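Local coordinates for piwi domain-containing protein (Vanderwaltozyma polyspora, PDB 5THE) that probably binds RNA as a budding-yeast Argonaute, this chain being its C-terminal lobe with the RNase H-like Piwi domain, at residues V273-L287 and P299-I313. Numbering follows the deposited sequence.
Sequences VTHYPEKDQNSIASL and PGDYMLQDGPGEEII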
ATOM      1  N   VAL A 273      -5.878   8.573   7.377  1.00 27.52           N
ATOM      2  CA  VAL A 273      -6.177   8.734   8.792  1.00 31.12           C
ATOM      3  C   VAL A 273      -7.167   7.651   9.179  1.00 31.20           C
ATOM      4  O   VAL A 273      -8.114   7.373   8.435  1.00 29.78           O
ATOM      5  CB  VAL A 273      -6.762  10.126   9.108  1.00 34.86           C
ATOM      6  CG1 VAL A 273      -6.899  10.321  10.616  1.00 30.77           C
ATOM      7  CG2 VAL A 273      -5.889  11.192   8.532  1.00 40.27           C
ATOM      8  N   THR A 274      -6.950   7.033  10.331  1.00 26.98           N
ATOM      9  CA  THR A 274      -7.934   6.122  10.891  1.00 28.34           C
ATOM     10  C   THR A 274      -8.310   6.613  12.278  1.00 32.18           C
ATOM     11  O   THR A 274      -7.497   7.232  12.974  1.00 23.49           O
ATOM     12  CB  THR A 274      -7.411   4.698  10.983  1.00 26.49           C
ATOM     13  OG1 THR A 274      -6.162   4.706  11.697  1.00 32.08           O
ATOM     14  CG2 THR A 274      -7.213   4.133   9.584  1.00 38.55           C
ATOM     15  N   HIS A 275      -9.537   6.317  12.683  1.00 27.22           N
ATOM     16  CA  HIS A 275     -10.093   6.911  13.884  1.00 29.54           C
ATOM     17  C   HIS A 275     -10.362   5.849  14.932  1.00 32.04           C
ATOM     18  O   HIS A 275     -10.594   4.679  14.609  1.00 30.98           O
ATOM     19  CB  HIS A 275     -11.369   7.666  13.567  1.00 32.55           C
ATOM     20  CG  HIS A 275     -11.183   8.710  12.519  1.00 34.08           C
ATOM     21  ND1 HIS A 275     -10.459   9.860  12.743  1.00 32.77           N
ATOM     22  CD2 HIS A 275     -11.608   8.773  11.234  1.00 31.81           C
ATOM     23  CE1 HIS A 275     -10.446  10.590  11.641  1.00 36.06           C
ATOM     24  NE2 HIS A 275     -11.141   9.954  10.713  1.00 33.85           N
ATOM     25  N   TYR A 276     -10.318   6.288  16.185  1.00 31.42           N
ATOM     26  CA  TYR A 276     -10.670   5.473  17.343  1.00 32.88           C
ATOM     27  C   TYR A 276     -10.004   4.097  17.317  1.00 26.99           C
ATOM     28  O   TYR A 276     -10.683   3.070  17.203  1.00 33.04           O
ATOM     29  CB  TYR A 276     -12.184   5.350  17.459  1.00 35.52           C
ATOM     30  CG  TYR A 276     -12.851   6.712  17.495  1.00 33.45           C
ATOM     31  CD1 TYR A 276     -12.631   7.582  18.561  1.00 32.82           C
ATOM     32  CD2 TYR A 276     -13.666   7.144  16.449  1.00 37.65           C
ATOM     33  CE1 TYR A 276     -13.218   8.838  18.598  1.00 35.73           C
ATOM     34  CE2 TYR A 276     -14.265   8.402  16.482  1.00 38.46           C
ATOM     35  CZ  TYR A 276     -14.035   9.241  17.558  1.00 39.57           C
ATOM     36  OH  TYR A 276     -14.610  10.491  17.594  1.00 42.28           O
ATOM     37  N   PRO A 277      -8.671   4.036  17.401  1.00 31.48           N
ATOM     38  CA  PRO A 277      -8.015   2.724  17.505  1.00 28.94           C
ATOM     39  C   PRO A 277      -8.450   1.972  18.746  1.00 34.35           C
ATOM     40  O   PRO A 277      -8.482   0.733  18.752  1.00 35.00           O
ATOM     41  CB  PRO A 277      -6.520   3.078  17.533  1.00 28.98           C
ATOM     42  CG  PRO A 277      -6.464   4.494  18.020  1.00 28.01           C
ATOM     43  CD  PRO A 277      -7.705   5.151  17.477  1.00 30.86           C
ATOM     44  N   GLU A 278      -8.773   2.702  19.807  1.00 33.81           N
ATOM     45  CA  GLU A 278      -9.588   2.247  20.919  1.00 34.62           C
ATOM     46  C   GLU A 278     -10.654   3.311  21.145  1.00 36.68           C
ATOM     47  O   GLU A 278     -10.644   4.362  20.498  1.00 32.79           O
ATOM     48  CB  GLU A 278      -8.749   2.015  22.180  1.00 39.37           C
ATOM     49  CG  GLU A 278      -7.684   0.939  22.043  1.00 41.90           C
ATOM     50  CD  GLU A 278      -8.271  -0.447  22.013  1.00 44.67           C
ATOM     51  OE1 GLU A 278      -9.495  -0.575  22.220  1.00 44.56           O
ATOM     52  OE2 GLU A 278      -7.509  -1.412  21.807  1.00 48.80           O
ATOM     53  N   LYS A 279     -11.577   3.052  22.064  1.00 38.19           N
ATOM     54  CA  LYS A 279     -12.698   3.962  22.237  1.00 34.28           C
ATOM     55  C   LYS A 279     -12.205   5.298  22.776  1.00 31.23           C
ATOM     56  O   LYS A 279     -11.387   5.344  23.700  1.00 35.92           O
ATOM     57  CB  LYS A 279     -13.751   3.357  23.164  1.00 40.20           C
ATOM     58  CG  LYS A 279     -15.135   3.935  22.945  1.00 50.33           C
ATOM     59  CD  LYS A 279     -15.691   4.597  24.198  1.00 59.39           C
ATOM     60  CE  LYS A 279     -16.145   3.585  25.240  1.00 62.82           C
ATOM     61  NZ  LYS A 279     -16.777   4.253  26.422  1.00 63.67           N
ATOM     62  N   ASP A 280     -12.673   6.382  22.154  1.00 39.51           N
ATOM     63  CA  ASP A 280     -12.376   7.759  22.540  1.00 41.91           C
ATOM     64  C   ASP A 280     -10.911   8.138  22.353  1.00 41.54           C
ATOM     65  O   ASP A 280     -10.456   9.143  22.907  1.00 42.69           O
ATOM     66  CB  ASP A 280     -12.807   8.027  23.986  1.00 46.13           C
ATOM     67  CG  ASP A 280     -14.291   7.797  24.198  1.00 50.08           C
ATOM     68  OD1 ASP A 280     -15.081   8.073  23.269  1.00 52.25           O
ATOM     69  OD2 ASP A 280     -14.664   7.331  25.293  1.00 56.18           O
ATOM     70  N   GLN A 281     -10.151   7.383  21.570  1.00 35.47           N
ATOM     71  CA  GLN A 281      -8.731   7.664  21.435  1.00 30.13           C
ATOM     72  C   GLN A 281      -8.459   8.526  20.206  1.00 29.34           C
ATOM     73  O   GLN A 281      -9.275   8.620  19.283  1.00 31.51           O
ATOM     74  CB  GLN A 281      -7.926   6.364  21.381  1.00 30.60           C
ATOM     75  CG  GLN A 281      -7.993   5.597  22.693  1.00 33.27           C
ATOM     76  CD  GLN A 281      -7.693   6.496  23.887  1.00 38.33           C
ATOM     77  OE1 GLN A 281      -6.600   7.064  23.998  1.00 34.64           O
ATOM     78  NE2 GLN A 281      -8.671   6.645  24.769  1.00 39.39           N
ATOM     79  N   ASN A 282      -7.309   9.198  20.238  1.00 27.37           N
ATOM     80  CA  ASN A 282      -6.900  10.071  19.151  1.00 31.18           C
ATOM     81  C   ASN A 282      -6.767   9.277  17.860  1.00 30.54           C
ATOM     82  O   ASN A 282      -6.496   8.074  17.864  1.00 27.79           O
ATOM     83  CB  ASN A 282      -5.567  10.754  19.475  1.00 36.06           C
ATOM     84  CG  ASN A 282      -5.690  11.826  20.552  1.00 37.46           C
ATOM     85  OD1 ASN A 282      -6.750  12.009  21.152  1.00 34.28           O
ATOM     86  ND2 ASN A 282      -4.595  12.542  20.794  1.00 28.65           N
ATOM     87  N   SER A 283      -6.961   9.963  16.749  1.00 31.25           N
ATOM     88  CA  SER A 283      -6.815   9.329  15.455  1.00 31.13           C
ATOM     89  C   SER A 283      -5.332   9.114  15.118  1.00 25.68           C
ATOM     90  O   SER A 283      -4.424   9.667  15.752  1.00 26.64           O
ATOM     91  CB  SER A 283      -7.518  10.174  14.394  1.00 30.52           C
ATOM     92  OG  SER A 283      -8.882  10.300  14.732  1.00 34.46           O
ATOM     93  N   ILE A 284      -5.097   8.290  14.099  1.00 26.94           N
ATOM     94  CA  ILE A 284      -3.758   7.939  13.639  1.00 26.95           C
ATOM     95  C   ILE A 284      -3.654   8.316  12.171  1.00 26.33           C
ATOM     96  O   ILE A 284      -4.537   7.974  11.381  1.00 24.50           O
ATOM     97  CB  ILE A 284      -3.464   6.439  13.836  1.00 27.51           C
ATOM     98  CG1 ILE A 284      -3.557   6.082  15.311  1.00 25.57           C
ATOM     99  CG2 ILE A 284      -2.082   6.069  13.266  1.00 21.78           C
ATOM    100  CD1 ILE A 284      -3.344   4.616  15.633  1.00 23.75           C
ATOM    101  N   ALA A 285      -2.582   9.023  11.812  1.00 25.15           N
ATOM    102  CA  ALA A 285      -2.306   9.405  10.435  1.00 30.40           C
ATOM    103  C   ALA A 285      -1.017   8.740   9.976  1.00 28.73           C
ATOM    104  O   ALA A 285      -0.119   8.483  10.781  1.00 25.14           O
ATOM    105  CB  ALA A 285      -2.174  10.935  10.275  1.00 27.01           C
ATOM    106  N   SER A 286      -0.942   8.456   8.679  1.00 22.26           N
ATOM    107  CA  SER A 286       0.249   7.880   8.080  1.00 27.04           C
ATOM    108  C   SER A 286       0.576   8.636   6.800  1.00 27.70           C
ATOM    109  O   SER A 286      -0.283   9.271   6.192  1.00 27.69           O
ATOM    110  CB  SER A 286       0.070   6.386   7.788  1.00 22.34           C
ATOM    111  OG  SER A 286      -0.885   6.211   6.762  1.00 26.93           O
ATOM    112  N   LEU A 287       1.847   8.595   6.420  1.00 21.56           N
ATOM    113  CA  LEU A 287       2.315   9.220   5.192  1.00 20.71           C
ATOM    114  C   LEU A 287       3.400   8.323   4.623  1.00 23.76           C
ATOM    115  O   LEU A 287       4.433   8.130   5.267  1.00 27.87           O
ATOM    116  CB  LEU A 287       2.866  10.633   5.445  1.00 17.56           C
ATOM    117  CG  LEU A 287       3.394  11.323   4.186  1.00 23.12           C
ATOM    118  CD1 LEU A 287       2.239  11.644   3.236  1.00 19.54           C
ATOM    119  CD2 LEU A 287       4.245  12.588   4.497  1.00 20.99           C
ATOM    120  N   PRO A 299       8.241   3.391   1.785  1.00 24.31           N
ATOM    121  CA  PRO A 299       8.368   3.517   3.242  1.00 21.52           C
ATOM    122  C   PRO A 299       7.586   4.732   3.704  1.00 22.37           C
ATOM    123  O   PRO A 299       7.283   5.637   2.925  1.00 22.61           O
ATOM    124  CB  PRO A 299       9.871   3.681   3.488  1.00 19.88           C
ATOM    125  CG  PRO A 299      10.444   4.154   2.183  1.00 24.86           C
ATOM    126  CD  PRO A 299       9.503   3.668   1.073  1.00 20.96           C
ATOM    127  N   GLY A 300       7.236   4.731   4.989  1.00 25.00           N
ATOM    128  CA  GLY A 300       6.370   5.766   5.513  1.00 24.44           C
ATOM    129  C   GLY A 300       6.575   5.985   6.992  1.00 26.44           C
ATOM    130  O   GLY A 300       7.336   5.284   7.658  1.00 26.27           O
ATOM    131  N   ASP A 301       5.890   6.999   7.490  1.00 27.43           N
ATOM    132  CA  ASP A 301       5.843   7.288   8.907  1.00 26.18           C
ATOM    133  C   ASP A 301       4.390   7.410   9.332  1.00 24.65           C
ATOM    134  O   ASP A 301       3.510   7.672   8.514  1.00 23.32           O
ATOM    135  CB  ASP A 301       6.611   8.568   9.239  1.00 27.08           C
ATOM    136  CG  ASP A 301       8.102   8.360   9.206  1.00 30.00           C
ATOM    137  OD1 ASP A 301       8.589   7.471   9.937  1.00 30.51           O
ATOM    138  OD2 ASP A 301       8.782   9.071   8.437  1.00 36.97           O
ATOM    139  N   TYR A 302       4.144   7.205  10.623  1.00 24.90           N
ATOM    140  CA  TYR A 302       2.831   7.441  11.203  1.00 24.20           C
ATOM    141  C   TYR A 302       2.986   8.357  12.415  1.00 26.87           C
ATOM    142  O   TYR A 302       4.076   8.504  12.968  1.00 23.07           O
ATOM    143  CB  TYR A 302       2.140   6.130  11.626  1.00 23.35           C
ATOM    144  CG  TYR A 302       2.989   5.342  12.580  1.00 27.04           C
ATOM    145  CD1 TYR A 302       3.076   5.699  13.932  1.00 23.12           C
ATOM    146  CD2 TYR A 302       3.729   4.259  12.135  1.00 23.19           C
ATOM    147  CE1 TYR A 302       3.888   4.993  14.803  1.00 24.11           C
ATOM    148  CE2 TYR A 302       4.537   3.550  12.998  1.00 25.13           C
ATOM    149  CZ  TYR A 302       4.617   3.914  14.322  1.00 26.92           C
ATOM    150  OH  TYR A 302       5.435   3.183  15.156  1.00 25.76           O
ATOM    151  N   MET A 303       1.878   8.956  12.838  1.00 27.85           N
ATOM    152  CA  MET A 303       1.874   9.717  14.077  1.00 31.50           C
ATOM    153  C   MET A 303       0.469   9.704  14.657  1.00 28.33           C
ATOM    154  O   MET A 303      -0.519   9.487  13.948  1.00 28.25           O
ATOM    155  CB  MET A 303       2.344  11.160  13.865  1.00 29.92           C
ATOM    156  CG  MET A 303       1.446  11.937  12.931  1.00 33.26           C
ATOM    157  SD  MET A 303       2.113  13.582  12.665  1.00 39.18           S
ATOM    158  CE  MET A 303       0.922  14.230  11.538  1.00 36.61           C
ATOM    159  N   LEU A 304       0.401   9.914  15.964  1.00 23.47           N
ATOM    160  CA  LEU A 304      -0.874  10.053  16.646  1.00 25.81           C
ATOM    161  C   LEU A 304      -1.398  11.462  16.412  1.00 27.48           C
ATOM    162  O   LEU A 304      -0.650  12.430  16.556  1.00 28.34           O
ATOM    163  CB  LEU A 304      -0.701   9.789  18.142  1.00 21.74           C
ATOM    164  CG  LEU A 304      -1.995   9.560  18.912  1.00 28.61           C
ATOM    165  CD1 LEU A 304      -2.678   8.287  18.432  1.00 25.09           C
ATOM    166  CD2 LEU A 304      -1.711   9.491  20.404  1.00 26.01           C
ATOM    167  N   GLN A 305      -2.669  11.577  16.033  1.00 27.06           N
ATOM    168  CA  GLN A 305      -3.273  12.893  15.865  1.00 32.04           C
ATOM    169  C   GLN A 305      -3.484  13.555  17.225  1.00 37.64           C
ATOM    170  O   GLN A 305      -3.296  12.950  18.283  1.00 34.23           O
ATOM    171  CB  GLN A 305      -4.605  12.786  15.132  1.00 26.11           C
ATOM    172  CG  GLN A 305      -4.489  12.360  13.680  1.00 26.47           C
ATOM    173  CD  GLN A 305      -4.388  13.551  12.755  1.00 33.22           C
ATOM    174  OE1 GLN A 305      -3.309  14.124  12.573  1.00 39.82           O
ATOM    175  NE2 GLN A 305      -5.516  13.942  12.173  1.00 32.80           N
ATOM    176  N   ASP A 306      -3.946  14.811  17.185  1.00 42.95           N
ATOM    177  CA  ASP A 306      -4.087  15.630  18.383  1.00 40.00           C
ATOM    178  C   ASP A 306      -5.343  15.324  19.186  1.00 40.95           C
ATOM    179  O   ASP A 306      -5.369  15.606  20.385  1.00 44.53           O
ATOM    180  CB  ASP A 306      -4.082  17.111  18.002  1.00 44.18           C
ATOM    181  CG  ASP A 306      -2.704  17.604  17.615  1.00 47.13           C
ATOM    182  OD1 ASP A 306      -1.715  17.042  18.120  1.00 47.85           O
ATOM    183  OD2 ASP A 306      -2.607  18.554  16.810  1.00 51.14           O
ATOM    184  N   GLY A 307      -6.380  14.765  18.563  1.00 39.95           N
ATOM    185  CA  GLY A 307      -7.623  14.497  19.247  1.00 36.81           C
ATOM    186  C   GLY A 307      -8.411  13.388  18.584  1.00 44.12           C
ATOM    187  O   GLY A 307      -8.037  12.877  17.521  1.00 44.47           O
ATOM    188  N   PRO A 308      -9.524  12.994  19.201  1.00 43.61           N
ATOM    189  CA  PRO A 308     -10.338  11.907  18.650  1.00 42.16           C
ATOM    190  C   PRO A 308     -11.168  12.361  17.462  1.00 38.59           C
ATOM    191  O   PRO A 308     -11.615  13.509  17.388  1.00 37.40           O
ATOM    192  CB  PRO A 308     -11.241  11.516  19.828  1.00 43.52           C
ATOM    193  CG  PRO A 308     -11.396  12.788  20.591  1.00 43.18           C
ATOM    194  CD  PRO A 308     -10.085  13.525  20.456  1.00 49.56           C
ATOM    195  N   GLY A 309     -11.382  11.431  16.532  1.00 34.53           N
ATOM    196  CA  GLY A 309     -12.124  11.747  15.322  1.00 34.50           C
ATOM    197  C   GLY A 309     -11.565  12.919  14.541  1.00 38.68           C
ATOM    198  O   GLY A 309     -12.323  13.628  13.865  1.00 36.41           O
ATOM    199  N   GLU A 310     -10.262  13.151  14.616  1.00 36.11           N
ATOM    200  CA  GLU A 310      -9.662  14.288  13.926  1.00 38.47           C
ATOM    201  C   GLU A 310      -9.278  13.855  12.517  1.00 33.82           C
ATOM    202  O   GLU A 310      -8.363  13.047  12.335  1.00 28.94           O
ATOM    203  CB  GLU A 310      -8.458  14.833  14.687  1.00 34.88           C
ATOM    204  CG  GLU A 310      -7.724  15.899  13.896  1.00 53.01           C
ATOM    205  CD  GLU A 310      -6.914  16.823  14.768  1.00 70.08           C
ATOM    206  OE1 GLU A 310      -7.102  16.777  16.002  1.00 78.95           O
ATOM    207  OE2 GLU A 310      -6.093  17.593  14.219  1.00 70.99           O
ATOM    208  N   GLU A 311      -9.968  14.412  11.524  1.00 30.49           N
ATOM    209  CA  GLU A 311      -9.776  14.011  10.133  1.00 40.59           C
ATOM    210  C   GLU A 311      -8.622  14.730   9.447  1.00 39.46           C
ATOM    211  O   GLU A 311      -7.987  14.147   8.562  1.00 47.33           O
ATOM    212  CB  GLU A 311     -11.055  14.254   9.331  1.00 50.19           C
ATOM    213  CG  GLU A 311     -12.299  13.600   9.902  1.00 65.85           C
ATOM    214  CD  GLU A 311     -13.444  13.577   8.904  1.00 77.36           C
ATOM    215  OE1 GLU A 311     -13.481  12.655   8.058  1.00 80.61           O
ATOM    216  OE2 GLU A 311     -14.294  14.492   8.955  1.00 80.58           O
ATOM    217  N   ILE A 312      -8.326  15.972   9.822  1.00 28.37           N
ATOM    218  CA  ILE A 312      -7.281  16.748   9.160  1.00 30.49           C
ATOM    219  C   ILE A 312      -5.942  16.433   9.813  1.00 35.25           C
ATOM    220  O   ILE A 312      -5.813  16.471  11.046  1.00 33.09           O
ATOM    221  CB  ILE A 312      -7.586  18.255   9.215  1.00 32.25           C
ATOM    222  CG1 ILE A 312      -8.916  18.560   8.529  1.00 32.39           C
ATOM    223  CG2 ILE A 312      -6.475  19.047   8.566  1.00 30.55           C
ATOM    224  CD1 ILE A 312      -8.999  18.043   7.115  1.00 39.43           C
ATOM    225  N   ILE A 313      -4.950  16.092   8.990  1.00 35.39           N
ATOM    226  CA  ILE A 313      -3.604  15.815   9.483  1.00 34.14           C
ATOM    227  C   ILE A 313      -2.871  17.137   9.650  1.00 32.45           C
ATOM    228  O   ILE A 313      -2.172  17.590   8.732  1.00 31.30           O
ATOM    229  CB  ILE A 313      -2.807  14.890   8.541  1.00 30.70           C
ATOM    230  CG1 ILE A 313      -3.662  13.730   8.029  1.00 30.74           C
ATOM    231  CG2 ILE A 313      -1.596  14.375   9.256  1.00 25.85           C
ATOM    232  CD1 ILE A 313      -3.013  12.946   6.845  1.00 26.43           C
TER
HETATM  233  O   HOH W   1     -11.347  11.501   7.602  1.00 66.82           O
HETATM  234  O   HOH W   2     -10.022   8.973  16.727  1.00 27.01           O
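Ser-283 and Gln-305 meet in the antiparallel beta hairpin of strands 282-289 and 300-305, part of the RNase H-like Piwi fold. Their backbones join through Gln-305 N and Ser-283 O, and paired bonds follow at Ala-285 with Met-303. Beyond the hairpin the chain turns at 306-307, then runs past His-275 and Val-273. At the turn Asn-282 ND2 gives a weak bond to Gln-305 O (2.9 Å), while its OD1 faces Gly-307 CA and its CB packs on Leu-304 CG. Gln-305 spans this corner: its chain bends at chi2 (-92°), and NE2 reaches Glu-310 O (3.0 Å) and Ile-312 O (2.8 Å), lying above the plane of each carbonyl. A leucine in its place would probably leave both carbonyls without this donor and the returning loop freer to shift. Ser-283 OG, placed beside its own backbone N (chi1 -59°), shares a 2.6 Å hydrogen bond with His-275 ND1 in the imidazole plane and accepts a weak one from Glu-310 N. The His-275 ring turns its CE1 edge to Glu-310 O (3.3 Å). Farther along, the side chains of Val-273 and Ile-313 lie alongside one another, pointing opposite ways, with Val-273 CG2 only 3.4 Å from Ile-313 CG1; Ile-313 also sets CG2 on the methyl of Ala-285. Near the Tyr-276 ring, one water accepts from Tyr-276 N and Gly-309 N and donates to Gln-281 O (2.7 Å).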